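Side-chain contacts in NADB-Rossmann Superfamily protein (Streptococcus agalactiae, PDB 3LEC), which probably methylates N1 of adenine 22 in tRNA and binds a zinc ion: residues R11-K14 with V15-Y18; I37-Q41 with M42-D46; K134-A138 with N139-I143; E189-Q192 with N193-N196; D218-Q221 with D222-V226. All blocks are in the same frame, centred on the assembly; numbering follows the deposited sequence.

Contact 1 of 5, residues R11-K14 with V15-Y18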
loop_
_atom_site.group_PDB
_atom_site.type_symbol
_atom_site.label_atom_id
_atom_site.label_comp_id
_atom_site.label_asym_id
_atom_site.label_seq_id
_atom_site.Cartn_x
_atom_site.Cartn_y
_atom_site.Cartn_z
ATOM N N ARG A 11 9.480 3.651 -5.246
ATOM C CA ARG A 11 8.268 3.310 -4.569
ATOM C C ARG A 11 7.737 1.970 -5.082
ATOM O O ARG A 11 7.460 1.056 -4.299
ATOM C CB ARG A 11 7.246 4.436 -4.747
ATOM C CG ARG A 11 5.859 4.210 -4.140
ATOM C CD ARG A 11 4.929 5.359 -4.517
ATOM N NE ARG A 11 4.686 5.394 -5.962
ATOM C CZ ARG A 11 3.628 4.865 -6.590
ATOM N NH1 ARG A 11 2.663 4.262 -5.919
ATOM N NH2 ARG A 11 3.531 4.961 -7.905
ATOM N N LEU A 12 7.606 1.856 -6.400
ATOM C CA LEU A 12 7.077 0.628 -6.981
ATOM C C LEU A 12 8.081 -0.536 -6.919
ATOM O O LEU A 12 7.684 -1.692 -6.779
ATOM C CB LEU A 12 6.627 0.863 -8.421
ATOM C CG LEU A 12 5.392 1.754 -8.625
ATOM C CD1 LEU A 12 5.041 1.724 -10.106
ATOM C CD2 LEU A 12 4.205 1.297 -7.826
ATOM N N GLN A 13 9.368 -0.219 -7.014
ATOM C CA GLN A 13 10.426 -1.243 -6.896
ATOM C C GLN A 13 10.371 -1.895 -5.535
ATOM O O GLN A 13 10.499 -3.113 -5.432
ATOM C CB GLN A 13 11.823 -0.659 -7.150
ATOM C CG GLN A 13 12.997 -1.725 -7.122
ATOM C CD GLN A 13 12.808 -2.820 -8.156
ATOM O OE1 GLN A 13 12.768 -4.025 -7.815
ATOM N NE2 GLN A 13 12.712 -2.429 -9.434
ATOM N N LYS A 14 10.232 -1.078 -4.496
ATOM C CA LYS A 14 10.159 -1.604 -3.133
ATOM C C LYS A 14 8.885 -2.432 -2.875
ATOM O O LYS A 14 8.909 -3.372 -2.094
ATOM C CB LYS A 14 10.440 -0.492 -2.123
ATOM C CG LYS A 14 11.929 -0.118 -2.197
ATOM C CD LYS A 14 12.320 1.104 -1.395
ATOM C CE LYS A 14 13.755 1.535 -1.749
ATOM N NZ LYS A 14 14.765 0.626 -1.136
ATOM N N VAL A 15 7.797 -2.119 -3.573
ATOM C CA VAL A 15 6.645 -3.017 -3.606
ATOM C C VAL A 15 6.996 -4.337 -4.336
ATOM O O VAL A 15 6.733 -5.409 -3.818
ATOM C CB VAL A 15 5.411 -2.356 -4.266
ATOM C CG1 VAL A 15 4.267 -3.348 -4.432
ATOM C CG2 VAL A 15 4.936 -1.193 -3.428
ATOM N N ALA A 16 7.551 -4.245 -5.544
ATOM C CA ALA A 16 7.951 -5.454 -6.319
ATOM C C ALA A 16 8.853 -6.393 -5.519
ATOM O O ALA A 16 8.714 -7.607 -5.643
ATOM C CB ALA A 16 8.650 -5.063 -7.621
ATOM N N ASN A 17 9.750 -5.827 -4.702
ATOM C CA ASN A 17 10.715 -6.634 -3.930
ATOM C C ASN A 17 10.021 -7.589 -2.951
ATOM O O ASN A 17 10.629 -8.572 -2.544
ATOM C CB ASN A 17 11.711 -5.772 -3.134
ATOM C CG ASN A 17 12.602 -4.907 -4.017
ATOM O OD1 ASN A 17 13.121 -3.882 -3.571
ATOM N ND2 ASN A 17 12.772 -5.301 -5.259
ATOM N N TYR A 18 8.783 -7.267 -2.567
ATOM C CA TYR A 18 7.999 -8.068 -1.622
ATOM C C TYR A 18 7.015 -9.049 -2.262
ATOM O O TYR A 18 6.365 -9.812 -1.551
ATOM C CB TYR A 18 7.239 -7.187 -0.641
ATOM C CG TYR A 18 8.072 -6.516 0.409
ATOM C CD1 TYR A 18 8.706 -7.247 1.413
ATOM C CD2 TYR A 18 8.197 -5.130 0.419
ATOM C CE1 TYR A 18 9.469 -6.596 2.410
ATOM C CE2 TYR A 18 8.943 -4.485 1.404
ATOM C CZ TYR A 18 9.572 -5.220 2.382
ATOM O OH TYR A 18 10.296 -4.550 3.346
HETATM O O HOH W 1 11.530 -3.490 -0.652
#
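N of A16 bonds to O of L12 at 2.8 Å and nearly straight (170°), the shortest link between R11-K14 and V15-Y18. One residue on, N of N17 bonds to O of Q13 at 2.9 Å. The side chains of that second pair meet as well: ND2 of N17 gives a weak, bent bond to OE1 of Q13 at 2.9 Å, with an angle of 126° at the hydrogen. Q13 reaches it by a bend at chi2 (59°), which swings its amide along the helix toward N17, and the two chains cross at about a right angle. A water donates to O of K14 at 3.0 Å and also, weakly, to OD1 of N17, so it bridges backbone and side chain one turn apart. The ring of Y18 leans in obliquely, its CD2 3.1 Å from the same O of K14, a close approach. V15 rests its CG2 3.5 Å from O of R11 and packs on strands 93-99 and 155-163, while A16 meets L35 and L39 of helix 34-41. All this belongs to the C-terminal part of helix 10-16 and the residues after it, a helix that lies against the sheet of the Rossmann-like fold.

Contact 2 of 5, residues I37-Q41 with M42-D46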
loop_
_atom_site.group_PDB
_atom_site.type_symbol
_atom_site.label_atom_id
_atom_site.label_comp_id
_atom_site.label_asym_id
_atom_site.label_seq_id
_atom_site.Cartn_x
_atom_site.Cartn_y
_atom_site.Cartn_z
ATOM N N ILE A 37 4.294 -5.412 -15.541
ATOM C CA ILE A 37 5.253 -5.588 -16.645
ATOM C C ILE A 37 6.654 -5.915 -16.123
ATOM O O ILE A 37 7.327 -6.783 -16.658
ATOM C CB ILE A 37 5.287 -4.355 -17.621
ATOM C CG1 ILE A 37 3.987 -4.305 -18.436
ATOM C CG2 ILE A 37 6.497 -4.402 -18.567
ATOM C CD1 ILE A 37 3.660 -2.931 -18.979
ATOM N N PHE A 38 7.087 -5.211 -15.091
ATOM C CA PHE A 38 8.391 -5.475 -14.516
ATOM C C PHE A 38 8.478 -6.938 -14.084
ATOM O O PHE A 38 9.420 -7.652 -14.444
ATOM C CB PHE A 38 8.674 -4.588 -13.306
ATOM C CG PHE A 38 9.962 -4.949 -12.629
ATOM C CD1 PHE A 38 11.183 -4.716 -13.272
ATOM C CD2 PHE A 38 9.954 -5.614 -11.404
ATOM C CE1 PHE A 38 12.398 -5.100 -12.683
ATOM C CE2 PHE A 38 11.164 -5.985 -10.776
ATOM C CZ PHE A 38 12.381 -5.738 -11.413
ATOM N N LEU A 39 7.463 -7.376 -13.347
ATOM C CA LEU A 39 7.499 -8.684 -12.698
ATOM C C LEU A 39 7.436 -9.785 -13.737
ATOM O O LEU A 39 8.120 -10.802 -13.583
ATOM C CB LEU A 39 6.354 -8.819 -11.701
ATOM C CG LEU A 39 6.524 -7.931 -10.466
ATOM C CD1 LEU A 39 5.303 -8.080 -9.574
ATOM C CD2 LEU A 39 7.853 -8.278 -9.715
ATOM N N LEU A 40 6.619 -9.584 -14.778
ATOM C CA LEU A 40 6.494 -10.573 -15.857
ATOM C C LEU A 40 7.676 -10.592 -16.821
ATOM O O LEU A 40 8.095 -11.667 -17.261
ATOM C CB LEU A 40 5.172 -10.406 -16.629
ATOM C CG LEU A 40 4.004 -11.263 -16.116
ATOM C CD1 LEU A 40 4.348 -12.771 -16.158
ATOM C CD2 LEU A 40 3.551 -10.869 -14.694
ATOM N N GLN A 41 8.225 -9.419 -17.151
ATOM C CA GLN A 41 9.364 -9.387 -18.069
ATOM C C GLN A 41 10.589 -10.056 -17.436
ATOM O O GLN A 41 11.423 -10.606 -18.149
ATOM C CB GLN A 41 9.682 -7.963 -18.540
ATOM C CG GLN A 41 10.537 -7.156 -17.581
ATOM C CD GLN A 41 10.563 -5.648 -17.890
ATOM O OE1 GLN A 41 11.153 -4.870 -17.145
ATOM N NE2 GLN A 41 9.932 -5.247 -18.979
HETATM N N MSE A 42 10.687 -10.037 -16.105
HETATM C CA MSE A 42 11.863 -10.606 -15.427
HETATM C C MSE A 42 11.626 -12.079 -15.087
HETATM O O MSE A 42 12.506 -12.740 -14.534
HETATM C CB MSE A 42 12.209 -9.844 -14.143
HETATM C CG MSE A 42 12.416 -8.343 -14.306
HETATM SE SE MSE A 42 14.013 -7.917 -15.324
HETATM C CE MSE A 42 15.310 -8.082 -13.841
ATOM N N GLY A 43 10.433 -12.569 -15.406
ATOM C CA GLY A 43 10.014 -13.924 -15.042
ATOM C C GLY A 43 9.799 -14.142 -13.550
ATOM O O GLY A 43 9.701 -15.293 -13.109
ATOM N N TYR A 44 9.713 -13.056 -12.774
ATOM C CA TYR A 44 9.572 -13.148 -11.311
ATOM C C TYR A 44 8.175 -13.532 -10.831
ATOM O O TYR A 44 7.988 -13.931 -9.665
ATOM C CB TYR A 44 9.968 -11.839 -10.635
ATOM C CG TYR A 44 11.425 -11.442 -10.771
ATOM C CD1 TYR A 44 12.417 -12.388 -11.029
ATOM C CD2 TYR A 44 11.813 -10.112 -10.596
ATOM C CE1 TYR A 44 13.748 -12.017 -11.139
ATOM C CE2 TYR A 44 13.130 -9.734 -10.705
ATOM C CZ TYR A 44 14.099 -10.691 -10.965
ATOM O OH TYR A 44 15.421 -10.325 -11.059
ATOM N N CYS A 45 7.188 -13.347 -11.696
ATOM C CA CYS A 45 5.848 -13.827 -11.423
ATOM C C CYS A 45 5.379 -14.674 -12.588
ATOM O O CYS A 45 5.917 -14.577 -13.679
ATOM C CB CYS A 45 4.864 -12.677 -11.200
ATOM S SG CYS A 45 5.154 -11.792 -9.657
ATOM N N ASP A 46 4.346 -15.468 -12.346
ATOM C CA ASP A 46 3.825 -16.378 -13.346
ATOM C C ASP A 46 2.731 -15.759 -14.202
ATOM O O ASP A 46 2.585 -16.136 -15.366
ATOM C CB ASP A 46 3.295 -17.636 -12.666
ATOM C CG ASP A 46 4.396 -18.614 -12.303
ATOM O OD1 ASP A 46 5.585 -18.313 -12.565
ATOM O OD2 ASP A 46 4.059 -19.699 -11.775
#
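F38 carries its ring with CG anti to the backbone N (chi1 174°); chi1 of M42 (-55°), selenomethionine in this crystal, brings its CG over that ring, and chi2 (-68°) sets SE beside it. Both sit where helix 34-41 ends in a Schellman motif, before strand 45-52 of a beta-alpha-beta unit. CG of M42 lies over one face of the F38 ring, a CH-pi contact 4.0 Å from the centroid, while SE stands obliquely off the same ring in a Met-aromatic contact. M42 also spreads its CB over the centre of the Y44 ring, and Y44 in turn meets F38 obliquely, its CE2 4.1 Å from CZ of F38. G43, with positive phi, turns the chain: its N bonds to O of L40 at 3.1 Å from above the carbonyl plane. O of L39 takes two weak bonds, from N of Y44 at 2.9 Å and from N of C45. The amide of Q41 is held from outside, its OE1 by N of L6, and Y44 has a cation-pi partner in K21. L39 and L40 pack on C45, which is buried: SG of C45 lies 3.7 Å from CD1 of L39.

Contact 3 of 5, residues K134-A138 with N139-I143. With ZN (zinc ion), chain B.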
loop_
_atom_site.group_PDB
_atom_site.type_symbol
_atom_site.label_atom_id
_atom_site.label_comp_id
_atom_site.label_asym_id
_atom_site.label_seq_id
_atom_site.Cartn_x
_atom_site.Cartn_y
_atom_site.Cartn_z
ATOM N N LYS A 134 -5.793 -0.251 11.159
ATOM C CA LYS A 134 -6.940 -0.565 12.018
ATOM C C LYS A 134 -7.857 -1.568 11.354
ATOM O O LYS A 134 -8.358 -2.483 12.004
ATOM C CB LYS A 134 -7.750 0.676 12.364
ATOM C CG LYS A 134 -7.111 1.604 13.378
ATOM C CD LYS A 134 -7.917 2.903 13.463
ATOM C CE LYS A 134 -7.483 3.763 14.640
ATOM N NZ LYS A 134 -8.411 4.925 14.832
ATOM N N TRP A 135 -8.041 -1.403 10.054
ATOM C CA TRP A 135 -8.894 -2.293 9.298
ATOM C C TRP A 135 -8.260 -3.673 9.209
ATOM O O TRP A 135 -8.953 -4.661 9.374
ATOM C CB TRP A 135 -9.189 -1.756 7.908
ATOM C CG TRP A 135 -10.154 -2.665 7.185
ATOM C CD1 TRP A 135 -11.512 -2.543 7.144
ATOM C CD2 TRP A 135 -9.827 -3.847 6.437
ATOM N NE1 TRP A 135 -12.050 -3.581 6.415
ATOM C CE2 TRP A 135 -11.037 -4.390 5.965
ATOM C CE3 TRP A 135 -8.622 -4.482 6.092
ATOM C CZ2 TRP A 135 -11.090 -5.551 5.165
ATOM C CZ3 TRP A 135 -8.680 -5.659 5.317
ATOM C CH2 TRP A 135 -9.917 -6.176 4.864
ATOM N N LEU A 136 -6.953 -3.728 8.954
ATOM C CA LEU A 136 -6.252 -4.999 8.875
ATOM C C LEU A 136 -6.381 -5.766 10.193
ATOM O O LEU A 136 -6.741 -6.966 10.207
ATOM C CB LEU A 136 -4.794 -4.784 8.481
ATOM C CG LEU A 136 -4.581 -4.283 7.044
ATOM C CD1 LEU A 136 -3.166 -3.688 6.902
ATOM C CD2 LEU A 136 -4.818 -5.424 6.054
ATOM N N ALA A 137 -6.107 -5.069 11.300
ATOM C CA ALA A 137 -6.174 -5.703 12.640
ATOM C C ALA A 137 -7.545 -6.261 12.972
ATOM O O ALA A 137 -7.651 -7.300 13.626
ATOM C CB ALA A 137 -5.754 -4.729 13.718
ATOM N N ALA A 138 -8.591 -5.550 12.556
ATOM C CA ALA A 138 -9.968 -5.917 12.875
ATOM C C ALA A 138 -10.483 -7.066 12.023
ATOM O O ALA A 138 -11.513 -7.668 12.362
ATOM C CB ALA A 138 -10.895 -4.714 12.726
ATOM N N ASN A 139 -9.784 -7.375 10.926
ATOM C CA ASN A 139 -10.285 -8.367 9.971
ATOM C C ASN A 139 -9.385 -9.584 9.744
ATOM O O ASN A 139 -9.403 -10.209 8.676
ATOM C CB ASN A 139 -10.660 -7.684 8.665
ATOM C CG ASN A 139 -11.859 -6.792 8.817
ATOM O OD1 ASN A 139 -13.000 -7.256 8.771
ATOM N ND2 ASN A 139 -11.616 -5.500 9.026
ATOM N N ASP A 140 -8.603 -9.935 10.768
ATOM C CA ASP A 140 -7.832 -11.173 10.734
ATOM C C ASP A 140 -6.757 -11.133 9.603
ATOM O O ASP A 140 -6.423 -12.150 8.986
ATOM C CB ASP A 140 -8.761 -12.417 10.673
ATOM C CG ASP A 140 -9.151 -12.935 12.060
ATOM O OD1 ASP A 140 -8.373 -12.707 13.002
ATOM O OD2 ASP A 140 -10.211 -13.585 12.222
ATOM N N PHE A 141 -6.210 -9.935 9.372
ATOM C CA PHE A 141 -4.962 -9.782 8.630
ATOM C C PHE A 141 -3.815 -9.391 9.543
ATOM O O PHE A 141 -4.030 -8.790 10.600
ATOM C CB PHE A 141 -5.133 -8.801 7.469
ATOM C CG PHE A 141 -6.105 -9.284 6.443
ATOM C CD1 PHE A 141 -5.692 -10.171 5.464
ATOM C CD2 PHE A 141 -7.442 -8.861 6.473
ATOM C CE1 PHE A 141 -6.599 -10.667 4.507
ATOM C CE2 PHE A 141 -8.361 -9.346 5.516
ATOM C CZ PHE A 141 -7.935 -10.249 4.541
ATOM N N GLU A 142 -2.608 -9.771 9.143
ATOM C CA GLU A 142 -1.407 -9.533 9.916
ATOM C C GLU A 142 -0.321 -8.900 9.041
ATOM O O GLU A 142 -0.038 -9.362 7.938
ATOM C CB GLU A 142 -0.919 -10.843 10.561
ATOM C CG GLU A 142 0.425 -10.722 11.278
ATOM C CD GLU A 142 0.799 -11.973 12.061
ATOM O OE1 GLU A 142 1.146 -11.829 13.251
ATOM O OE2 GLU A 142 0.759 -13.090 11.493
ATOM N N ILE A 143 0.268 -7.823 9.539
ATOM C CA ILE A 143 1.416 -7.198 8.894
ATOM C C ILE A 143 2.646 -8.027 9.247
ATOM O O ILE A 143 2.900 -8.279 10.439
ATOM C CB ILE A 143 1.609 -5.751 9.402
ATOM C CG1 ILE A 143 0.379 -4.903 9.042
ATOM C CG2 ILE A 143 2.903 -5.165 8.819
ATOM C CD1 ILE A 143 0.259 -3.626 9.865
HETATM ZN ZN ZN B . -9.000 -13.631 14.691
HETATM O O HOH W 2 -5.954 -9.437 12.777
HETATM O O HOH W 3 -8.934 -9.861 13.827
HETATM O O HOH W 4 -10.881 -12.994 15.521
#
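ND2 of N139 lies over one face of the W135 indole, 3.2 Å above its plane, and CB of N139 over the six-membered ring, 4.1 Å from its centroid; amide and indole planes are 25° apart. From there ND2 of N139 gives a straight bond to O of W135 (2.8 Å, 171°), the oxygen lying in the plane of the N139 amide. The side chain thus bonds back onto helix 129-138 as the chain leaves for edge strand 141-150 of the Rossmann-like sheet. O of L136 is gripped from opposite faces of its plane, by N of N139 at 3.2 Å and by N of F141 at 3.1 Å. The rings of W135 and F141 are nearly parallel but slid apart, so they barely overlap; CH2 of W135 touches CE2 of F141 at 3.6 Å. CD2 of L136 backs CB of F141, and strand 155-163 packs on both residues. Further out, NE1 of W135 is bonded to OD1 of N109, which should help hold the indole in its rotation. Between helix and strand D140 takes positive phi, joining H165 on the zinc ion. A water lies within hydrogen-bonding distance of O of A137 and, at 3.0 Å, of OD1 of D140; that same OD1 holds the zinc at 2.0 Å.

Contact 4 of 5, residues E189-Q192 with N193-N196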
loop_
_atom_site.group_PDB
_atom_site.type_symbol
_atom_site.label_atom_id
_atom_site.label_comp_id
_atom_site.label_asym_id
_atom_site.label_seq_id
_atom_site.Cartn_x
_atom_site.Cartn_y
_atom_site.Cartn_z
ATOM N N GLU A 189 12.935 10.958 10.395
ATOM C CA GLU A 189 12.725 12.208 9.650
ATOM C C GLU A 189 11.240 12.428 9.360
ATOM O O GLU A 189 10.741 13.562 9.462
ATOM C CB GLU A 189 13.578 12.244 8.363
ATOM C CG GLU A 189 15.085 12.338 8.671
ATOM C CD GLU A 189 16.024 12.152 7.487
ATOM O OE1 GLU A 189 15.587 11.880 6.344
ATOM O OE2 GLU A 189 17.243 12.255 7.728
ATOM N N LYS A 190 10.522 11.356 9.017
ATOM C CA LYS A 190 9.082 11.506 8.742
ATOM C C LYS A 190 8.354 12.029 9.958
ATOM O O LYS A 190 7.579 12.983 9.866
ATOM C CB LYS A 190 8.415 10.201 8.280
ATOM C CG LYS A 190 6.882 10.294 8.332
ATOM C CD LYS A 190 6.163 9.042 7.874
ATOM C CE LYS A 190 4.654 9.242 7.954
ATOM N NZ LYS A 190 3.950 8.238 7.131
ATOM N N TRP A 191 8.600 11.411 11.110
ATOM C CA TRP A 191 7.912 11.824 12.317
ATOM C C TRP A 191 8.420 13.154 12.900
ATOM O O TRP A 191 7.625 13.919 13.460
ATOM C CB TRP A 191 7.848 10.671 13.332
ATOM C CG TRP A 191 6.956 9.613 12.774
ATOM C CD1 TRP A 191 7.330 8.431 12.234
ATOM C CD2 TRP A 191 5.533 9.720 12.573
ATOM N NE1 TRP A 191 6.221 7.756 11.751
ATOM C CE2 TRP A 191 5.108 8.528 11.954
ATOM C CE3 TRP A 191 4.576 10.704 12.881
ATOM C CZ2 TRP A 191 3.770 8.281 11.645
ATOM C CZ3 TRP A 191 3.250 10.469 12.571
ATOM C CH2 TRP A 191 2.855 9.268 11.945
ATOM N N GLN A 192 9.700 13.457 12.714
ATOM C CA GLN A 192 10.211 14.805 13.066
ATOM C C GLN A 192 9.418 15.853 12.274
ATOM O O GLN A 192 8.949 16.848 12.834
ATOM C CB GLN A 192 11.728 14.931 12.823
ATOM C CG GLN A 192 12.608 14.250 13.872
ATOM C CD GLN A 192 13.960 13.774 13.349
ATOM O OE1 GLN A 192 14.427 14.180 12.278
ATOM N NE2 GLN A 192 14.595 12.905 14.110
ATOM N N ASN A 193 9.203 15.596 10.988
ATOM C CA ASN A 193 8.446 16.521 10.124
ATOM C C ASN A 193 6.971 16.691 10.537
ATOM O O ASN A 193 6.433 17.801 10.523
ATOM C CB ASN A 193 8.545 16.079 8.654
ATOM C CG ASN A 193 7.912 17.078 7.701
ATOM O OD1 ASN A 193 8.194 18.272 7.757
ATOM N ND2 ASN A 193 7.049 16.592 6.824
ATOM N N GLU A 194 6.322 15.587 10.904
ATOM C CA GLU A 194 4.948 15.621 11.402
ATOM C C GLU A 194 4.873 16.421 12.690
ATOM O O GLU A 194 3.992 17.249 12.846
ATOM C CB GLU A 194 4.397 14.220 11.649
ATOM C CG GLU A 194 4.210 13.392 10.365
ATOM C CD GLU A 194 3.261 14.044 9.369
ATOM O OE1 GLU A 194 2.123 14.352 9.762
ATOM O OE2 GLU A 194 3.665 14.253 8.196
ATOM N N LEU A 195 5.827 16.202 13.581
ATOM C CA LEU A 195 5.930 17.036 14.794
ATOM C C LEU A 195 5.965 18.548 14.484
ATOM O O LEU A 195 5.214 19.360 15.088
ATOM C CB LEU A 195 7.156 16.623 15.606
ATOM C CG LEU A 195 7.275 17.277 16.992
ATOM C CD1 LEU A 195 6.017 17.038 17.840
ATOM C CD2 LEU A 195 8.547 16.772 17.684
ATOM N N ASN A 196 6.818 18.927 13.541
ATOM C CA ASN A 196 6.913 20.327 13.131
ATOM C C ASN A 196 5.573 20.881 12.684
ATOM O O ASN A 196 5.125 21.912 13.179
ATOM C CB ASN A 196 7.937 20.485 12.021
ATOM C CG ASN A 196 9.330 20.084 12.453
ATOM O OD1 ASN A 196 9.604 19.899 13.655
ATOM N ND2 ASN A 196 10.225 19.933 11.478
#
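Helix 185-204 runs through this contact without a break, and W191, which is buried, and E194 meet one turn apart on its side toward helix 210-227. The glutamate lays its aliphatic part along the benzo side of the indole: CG of E194 is 3.7 Å from CE3 of W191 and comes in obliquely, the carboxylate plane turned 80° from the ring. Chi1 (-67°) puts CG there, also 3.4 Å from O of K190; the bend at chi2 (-59°) turns the carboxylate, whose OE2 forms a salt bridge with NZ of K197. K190 stretches out full length, its CE over one face of the indole, 3.8 Å above the plane, and its NZ bound by E157 and E129. K190 NZ and E194 OE2 are 6.1 Å apart; the partners of each lie outside the segments. The backbone underneath is regular, N of L195 bonding to O of W191 at 2.9 Å and N of N196 to O of Q192 at 3.1 Å. W191 also meets F187 edge-to-face and F175, and I223 of helix 210-227 touches both W191 and E194. The contact is that of an amphipathic helix in the C-terminal helical pair, its W191 side packed against helix 210-227.

Contact 5 of 5, residues D218-Q221 with D222-V226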
loop_
_atom_site.group_PDB
_atom_site.type_symbol
_atom_site.label_atom_id
_atom_site.label_comp_id
_atom_site.label_asym_id
_atom_site.label_seq_id
_atom_site.Cartn_x
_atom_site.Cartn_y
_atom_site.Cartn_z
ATOM N N ASP A 218 -2.606 15.166 21.662
ATOM C CA ASP A 218 -2.484 13.702 21.728
ATOM C C ASP A 218 -1.473 13.187 20.700
ATOM O O ASP A 218 -0.623 12.344 21.033
ATOM C CB ASP A 218 -3.829 12.970 21.603
ATOM C CG ASP A 218 -3.782 11.570 22.232
ATOM O OD1 ASP A 218 -3.900 10.562 21.494
ATOM O OD2 ASP A 218 -3.563 11.479 23.465
ATOM N N LYS A 219 -1.524 13.734 19.482
ATOM C CA LYS A 219 -0.602 13.310 18.412
ATOM C C LYS A 219 0.829 13.729 18.739
ATOM O O LYS A 219 1.766 12.958 18.570
ATOM C CB LYS A 219 -1.042 13.890 17.062
ATOM C CG LYS A 219 -2.440 13.382 16.584
ATOM C CD LYS A 219 -2.897 14.014 15.264
ATOM C CE LYS A 219 -4.244 13.441 14.818
ATOM N NZ LYS A 219 -4.929 14.346 13.848
ATOM N N ILE A 220 0.977 14.953 19.227
ATOM C CA ILE A 220 2.293 15.494 19.555
ATOM C C ILE A 220 2.984 14.642 20.606
ATOM O O ILE A 220 4.164 14.294 20.460
ATOM C CB ILE A 220 2.220 16.999 19.978
ATOM C CG1 ILE A 220 2.033 17.861 18.716
ATOM C CG2 ILE A 220 3.511 17.424 20.666
ATOM C CD1 ILE A 220 1.278 19.200 18.936
ATOM N N GLN A 221 2.254 14.293 21.668
ATOM C CA GLN A 221 2.870 13.478 22.740
ATOM C C GLN A 221 3.292 12.104 22.233
ATOM O O GLN A 221 4.395 11.662 22.536
ATOM C CB GLN A 221 1.977 13.358 23.991
ATOM C CG GLN A 221 2.617 12.553 25.175
ATOM C CD GLN A 221 3.955 13.094 25.675
ATOM O OE1 GLN A 221 4.244 14.281 25.559
ATOM N NE2 GLN A 221 4.764 12.217 26.273
ATOM N N ASP A 222 2.427 11.449 21.458
ATOM C CA ASP A 222 2.752 10.140 20.869
ATOM C C ASP A 222 4.062 10.220 20.104
ATOM O O ASP A 222 4.966 9.384 20.266
ATOM C CB ASP A 222 1.627 9.642 19.928
ATOM C CG ASP A 222 0.396 9.108 20.667
ATOM O OD1 ASP A 222 0.506 8.648 21.828
ATOM O OD2 ASP A 222 -0.704 9.112 20.058
ATOM N N ILE A 223 4.187 11.263 19.278
ATOM C CA ILE A 223 5.378 11.422 18.483
ATOM C C ILE A 223 6.588 11.657 19.384
ATOM O O ILE A 223 7.622 11.003 19.214
ATOM C CB ILE A 223 5.246 12.501 17.412
ATOM C CG1 ILE A 223 4.191 12.106 16.371
ATOM C CG2 ILE A 223 6.581 12.724 16.724
ATOM C CD1 ILE A 223 3.907 13.202 15.378
ATOM N N LYS A 224 6.444 12.558 20.355
ATOM C CA LYS A 224 7.532 12.846 21.292
ATOM C C LYS A 224 8.024 11.567 21.935
ATOM O O LYS A 224 9.219 11.388 22.099
ATOM C CB LYS A 224 7.099 13.839 22.373
ATOM C CG LYS A 224 6.991 15.267 21.855
ATOM C CD LYS A 224 7.046 16.291 22.986
ATOM C CE LYS A 224 6.510 17.633 22.501
ATOM N NZ LYS A 224 6.885 18.757 23.401
ATOM N N GLU A 225 7.106 10.668 22.279
ATOM C CA GLU A 225 7.487 9.394 22.903
ATOM C C GLU A 225 8.294 8.504 21.972
ATOM O O GLU A 225 9.349 7.975 22.349
ATOM C CB GLU A 225 6.260 8.681 23.482
ATOM C CG GLU A 225 5.664 9.423 24.671
ATOM C CD GLU A 225 4.365 8.831 25.210
ATOM O OE1 GLU A 225 3.848 7.852 24.640
ATOM O OE2 GLU A 225 3.866 9.349 26.227
ATOM N N VAL A 226 7.814 8.368 20.736
ATOM C CA VAL A 226 8.486 7.551 19.734
ATOM C C VAL A 226 9.891 8.095 19.461
ATOM O O VAL A 226 10.869 7.339 19.440
ATOM C CB VAL A 226 7.619 7.484 18.441
ATOM C CG1 VAL A 226 8.405 6.936 17.259
ATOM C CG2 VAL A 226 6.405 6.635 18.705
HETATM O O HOH W 5 -0.393 10.699 23.381
HETATM O O HOH W 6 -2.839 10.214 19.119
#
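Q221 and E225 cross at about a right angle, one turn apart, with the amide plane 80° from the carboxylate. NE2 of Q221 gives a nearly straight bond to OE2 of E225 (3.0 Å, 172°); the oxygen lies in the plane of the Q221 amide and is met on its anti side, somewhat out of the carboxylate plane. The glutamine gets there by a bend at chi2 (57°), whereas E225 runs out extended. D218 and D222 face each other differently: the two side chains cross obliquely, with OD1 of D218 3.8 Å from OD2 of D222. Two like charges at that distance would probably repel, but a water donates to each, at 2.6 Å from D218 OD1 and 2.6 Å from D222 OD2, and should ease it. I220 and K224 lie side by side and point the same way, CG2 of I220 touching CE of K224 at 3.5 Å. CG1 of I223 rests 3.4 Å from O of K219. On the side toward helix 185-204, I220 and I223 pack on L198, I223 also on W191, and V226 on F187; F175 of helix 170-175 touches D222, I223 and V226.

From the N terminus, contact 1 lies in the C-terminal part of helix 10-16 and the residues after it, and contact 2 then closes the turn from helix 34-41 into strand 45-52; the two touch, with A16 CB 3.9 Å from L39 CD2. Contact 3 makes the comparable turn from helix 129-138 into strand 141-150, an outermost strand of the same sheet, far from 45-52; the centres of contacts 2 and 3 are about 29 Å apart. Contacts 4 and 5 close no loop: each is a stretch within one of two successive helices, 185-204 and 210-227, which pack together where W191 CE3 lies 3.6 Å from I223 CD1. All five follow in series, none nested or crossing. Contacts 1 to 3 belong to the Rossmann-like sheet and its helices, contacts 4 and 5 to the C-terminal helical pair.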